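Local coordinates for protein 3-phytase (Klebsiella pneumoniae, PDB 2WNH) that probably hydrolyses phosphate groups from phytate (inositol hexakisphosphate) as a 3-phytase of the histidine acid phosphatase family, at residues G155-A158 / Q159-Q162; E247-L251 / S252-L256. The protein carries 3 engineered substitutions. One frame throughout, in Å; residues are numbered along the deposited sequence.

Contact 1: G155-A158 / Q159-Q162; sequences GDLA and QRRQ
The start of helix 157-163 is a worked case of side-chain N-capping, with Asp156 as the N-cap and Gln159, three residues on, as the capped donor. Asp156 OD1 accepts from Gln159 N at 3.2 Å, and the N-H arrives from above the carboxylate plane, 72° out of it. With CG swung opposite the peptide nitrogen (chi1 -167°), the carboxylate folds back over the first turn, and its CG packs 3.7 Å from Gln159 CB. The other oxygen, Asp156 OD2, takes a weak bond from Gln159 NE2 at 3.5 Å; carboxylate and amide planes stand 64° apart, the two side chains crossing at about a right angle. A negative group here would be expected to interact favourably with the helix dipole. Backbone bonds continue the helix: Arg160 N to Asp156 O, Arg161 N to Leu157 O at 2.9 Å, and Gln162 N to Ala158 O. On another side of the turn, Leu157 CD2 meets the aliphatic Arg160 CD at 4.1 Å. Arg160 NE and NH2 bond to the carbonyls of Ala154 and Lys153 at the end of helix 143-154, tying the two successive helices together across Gly155, while Leu157 and Arg161 lean on the Trp189 loop.

Contact 2: E247-L251 / S252-L256; sequences ENYDL and SNDVL
Ser252 carries its OG between its own backbone N and carbonyl carbon (chi1 57°), and that rotation turns the hydroxyl back onto the last turn of helix 243-250, where it donates to Asn248 O at 2.8 Å. The hydroxyl comes from above the carbonyl plane, while Leu251 N reaches the same oxygen from the opposite face. Water 1 donates to Ser252 OG as well, so the hydroxyl both gives and receives. Tyr249 O is likewise gripped twice, by Ser252 N at 3.1 Å and Asp254 N at 3.0 Å, again from opposite faces. Asn253, its CG turned away from the carbonyl carbon (chi1 -50°), brings ND2 over one face of the Tyr249 ring, offset toward the rim and 3.3 Å from CE2; amide and ring planes are 71° apart. Asp254 OD2 instead lies in the ring plane at its edge, 3.9 Å from Tyr249 CD2. The carboxylates of Asp250 and Asp254 come within 4.4 Å (OD1 to OD2), an approach that would be repulsive if both are charged, probably eased by water 2, which donates to both oxygens, and by salt bridges from Asp250 to Arg312 and from Asp254 to Arg298. Thr299 binds Asp254 OD1. On the other side of the loop Val255 CG2 packs 3.6 Å from Asp250 O. What results is a helix C-terminus where the carbonyls of Asn248 and Tyr249 are taken up by the chain that follows: a type I turn, Ser252 to Val255, that delivers the chain to the N-cap of helix 256-274.

Contacts 1 and 2 follow one another along the chain, with centres 15 Å apart, on the same side of the molecule's centre and both in the histidine phosphatase part of the chain. One starts helix 157-163; the other ends helix 243-250 and leads toward helix 256-274. They nevertheless meet: Arg160 NH1 forms a 3.0 Å salt bridge with the buried Glu247 OE2, and Leu157 and Arg160 pack on Leu251. Lys153, already tied to Arg160, also donates from NZ to Asp250 O. Two local chain-end motifs, distant in sequence, are thereby stitched together within the helical part of the fold, away from the disulfides and the metal-binding His358.

Contact 1: G155-A158 / Q159-Q162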
loop_
_atom_site.group_PDB
_atom_site.type_symbol
_atom_site.label_atom_id
_atom_site.label_comp_id
_atom_site.label_asym_id
_atom_site.label_seq_id
_atom_site.Cartn_x
_atom_site.Cartn_y
_atom_site.Cartn_z
ATOM N N GLY B 155 8.680 56.786 11.722
ATOM C CA GLY B 155 8.106 58.135 11.628
ATOM C C GLY B 155 7.314 58.467 12.880
ATOM O O GLY B 155 7.777 58.223 13.993
ATOM N N ASP B 156 6.106 58.990 12.704
ATOM C CA ASP B 156 5.251 59.348 13.840
ATOM C C ASP B 156 4.559 58.121 14.448
ATOM O O ASP B 156 3.572 57.654 13.900
ATOM C CB ASP B 156 4.198 60.376 13.388
ATOM C CG ASP B 156 3.466 61.037 14.553
ATOM O OD1 ASP B 156 3.399 60.470 15.671
ATOM O OD2 ASP B 156 2.946 62.150 14.336
ATOM N N LEU B 157 5.065 57.623 15.577
ATOM C CA LEU B 157 4.530 56.403 16.213
ATOM C C LEU B 157 3.145 56.586 16.863
ATOM O O LEU B 157 2.325 55.650 16.890
ATOM C CB LEU B 157 5.535 55.797 17.204
ATOM C CG LEU B 157 6.700 54.974 16.610
ATOM C CD1 LEU B 157 7.762 54.715 17.643
ATOM C CD2 LEU B 157 6.196 53.638 16.016
ATOM N N ALA B 158 2.883 57.790 17.380
ATOM C CA ALA B 158 1.550 58.136 17.885
ATOM C C ALA B 158 0.504 58.013 16.788
ATOM O O ALA B 158 -0.606 57.530 17.036
ATOM C CB ALA B 158 1.538 59.564 18.459
ATOM N N GLN B 159 0.852 58.466 15.584
ATOM C CA GLN B 159 -0.047 58.391 14.442
ATOM C C GLN B 159 -0.274 56.933 13.991
ATOM O O GLN B 159 -1.393 56.556 13.631
ATOM C CB GLN B 159 0.501 59.231 13.293
ATOM C CG GLN B 159 -0.466 59.473 12.152
ATOM C CD GLN B 159 0.015 60.567 11.197
ATOM O OE1 GLN B 159 -0.253 60.515 9.993
ATOM N NE2 GLN B 159 0.729 61.560 11.731
ATOM N N ARG B 160 0.792 56.127 14.006
ATOM C CA ARG B 160 0.669 54.695 13.687
ATOM C C ARG B 160 -0.250 53.985 14.702
ATOM O O ARG B 160 -1.100 53.173 14.317
ATOM C CB ARG B 160 2.045 54.014 13.647
ATOM C CG ARG B 160 2.903 54.304 12.410
ATOM C CD ARG B 160 4.177 53.441 12.445
ATOM N NE ARG B 160 5.058 53.637 11.289
ATOM C CZ ARG B 160 4.991 52.946 10.145
ATOM N NH1 ARG B 160 4.060 52.005 9.961
ATOM N NH2 ARG B 160 5.854 53.203 9.167
ATOM N N ARG B 161 -0.068 54.302 15.989
ATOM C CA ARG B 161 -0.860 53.714 17.076
ATOM C C ARG B 161 -2.332 54.070 16.951
ATOM O O ARG B 161 -3.211 53.214 17.152
ATOM C CB ARG B 161 -0.326 54.166 18.434
ATOM C CG ARG B 161 -0.930 53.450 19.640
ATOM C CD ARG B 161 -0.451 54.112 20.909
ATOM N NE ARG B 161 -0.953 53.475 22.124
ATOM C CZ ARG B 161 -1.093 54.104 23.294
ATOM N NH1 ARG B 161 -0.792 55.396 23.400
ATOM N NH2 ARG B 161 -1.551 53.451 24.360
ATOM N N GLN B 162 -2.601 55.333 16.612
ATOM C CA GLN B 162 -3.971 55.794 16.404
ATOM C C GLN B 162 -4.615 55.109 15.201
ATOM O O GLN B 162 -5.788 54.729 15.260
ATOM C CB GLN B 162 -4.031 57.331 16.265
ATOM C CG GLN B 162 -5.460 57.906 16.104
ATOM C CD GLN B 162 -6.408 57.534 17.265
ATOM O OE1 GLN B 162 -7.551 57.114 17.042
ATOM N NE2 GLN B 162 -5.928 57.681 18.502
#

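Contact 2: E247-L251 / S252-L256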
loop_
_atom_site.group_PDB
_atom_site.type_symbol
_atom_site.label_atom_id
_atom_site.label_comp_id
_atom_site.label_asym_id
_atom_site.label_seq_id
_atom_site.Cartn_x
_atom_site.Cartn_y
_atom_site.Cartn_z
ATOM N N GLU B 247 2.503 45.253 11.042
ATOM C CA GLU B 247 3.092 46.542 11.450
ATOM C C GLU B 247 4.436 46.334 12.169
ATOM O O GLU B 247 5.438 47.018 11.860
ATOM C CB GLU B 247 2.091 47.316 12.321
ATOM C CG GLU B 247 2.545 48.746 12.682
ATOM C CD GLU B 247 2.101 49.800 11.678
ATOM O OE1 GLU B 247 1.741 49.459 10.536
ATOM O OE2 GLU B 247 2.111 51.004 12.043
ATOM N N ASN B 248 4.478 45.393 13.119
ATOM C CA ASN B 248 5.724 45.125 13.829
ATOM C C ASN B 248 6.824 44.629 12.899
ATOM O O ASN B 248 7.970 45.041 13.019
ATOM C CB ASN B 248 5.524 44.138 14.983
ATOM C CG ASN B 248 6.697 44.130 15.960
ATOM O OD1 ASN B 248 7.294 43.087 16.244
ATOM N ND2 ASN B 248 7.034 45.300 16.479
ATOM N N TYR B 249 6.469 43.739 11.978
ATOM C CA TYR B 249 7.425 43.313 10.951
ATOM C C TYR B 249 7.961 44.484 10.113
ATOM O O TYR B 249 9.169 44.588 9.903
ATOM C CB TYR B 249 6.829 42.220 10.041
ATOM C CG TYR B 249 7.124 40.846 10.575
ATOM C CD1 TYR B 249 6.506 40.386 11.731
ATOM C CD2 TYR B 249 8.060 40.030 9.957
ATOM C CE1 TYR B 249 6.795 39.125 12.250
ATOM C CE2 TYR B 249 8.360 38.765 10.468
ATOM C CZ TYR B 249 7.733 38.328 11.609
ATOM O OH TYR B 249 8.021 37.086 12.108
ATOM N N ASP B 250 7.070 45.347 9.625
ATOM C CA ASP B 250 7.493 46.510 8.842
ATOM C C ASP B 250 8.605 47.266 9.560
ATOM O O ASP B 250 9.516 47.780 8.917
ATOM C CB ASP B 250 6.331 47.465 8.585
ATOM C CG ASP B 250 5.339 46.946 7.568
ATOM O OD1 ASP B 250 5.656 45.998 6.789
ATOM O OD2 ASP B 250 4.208 47.504 7.545
ATOM N N LEU B 251 8.545 47.296 10.894
ATOM C CA LEU B 251 9.419 48.158 11.703
ATOM C C LEU B 251 10.518 47.397 12.412
ATOM O O LEU B 251 11.209 47.954 13.257
ATOM C CB LEU B 251 8.582 48.968 12.721
ATOM C CG LEU B 251 7.507 49.879 12.141
ATOM C CD1 LEU B 251 6.761 50.640 13.262
ATOM C CD2 LEU B 251 8.082 50.842 11.096
ATOM N N SER B 252 10.689 46.115 12.067
ATOM C CA SER B 252 11.786 45.327 12.613
ATOM C C SER B 252 12.528 44.563 11.513
ATOM O O SER B 252 13.446 45.092 10.883
ATOM C CB SER B 252 11.319 44.396 13.748
ATOM O OG SER B 252 10.279 43.502 13.331
ATOM N N ASN B 253 12.121 43.317 11.267
ATOM C CA ASN B 253 12.791 42.485 10.258
ATOM C C ASN B 253 12.760 43.017 8.836
ATOM O O ASN B 253 13.640 42.685 8.037
ATOM C CB ASN B 253 12.185 41.084 10.274
ATOM C CG ASN B 253 12.110 40.515 11.656
ATOM O OD1 ASN B 253 13.074 40.559 12.397
ATOM N ND2 ASN B 253 10.960 39.977 12.010
ATOM N N ASP B 254 11.748 43.804 8.500
ATOM C CA ASP B 254 11.585 44.290 7.137
ATOM C C ASP B 254 12.182 45.694 6.923
ATOM O O ASP B 254 11.952 46.312 5.895
ATOM C CB ASP B 254 10.116 44.227 6.721
ATOM C CG ASP B 254 9.606 42.789 6.625
ATOM O OD1 ASP B 254 10.382 41.891 6.204
ATOM O OD2 ASP B 254 8.436 42.542 6.970
ATOM N N VAL B 255 12.910 46.185 7.922
ATOM C CA VAL B 255 13.697 47.423 7.796
ATOM C C VAL B 255 14.929 47.075 6.947
ATOM O O VAL B 255 15.698 46.189 7.308
ATOM C CB VAL B 255 14.126 47.956 9.192
ATOM C CG1 VAL B 255 15.112 49.126 9.056
ATOM C CG2 VAL B 255 12.887 48.400 9.996
ATOM N N LEU B 256 15.110 47.787 5.836
ATOM C CA LEU B 256 16.157 47.463 4.860
ATOM C C LEU B 256 17.538 47.295 5.482
ATOM O O LEU B 256 18.217 46.302 5.237
ATOM C CB LEU B 256 16.205 48.507 3.746
ATOM C CG LEU B 256 17.149 48.133 2.600
ATOM C CD1 LEU B 256 16.758 46.778 1.974
ATOM C CD2 LEU B 256 17.146 49.213 1.545
HETATM O O HOH W 1 9.956 41.316 14.947
HETATM O O HOH W 2 5.977 43.248 6.634
#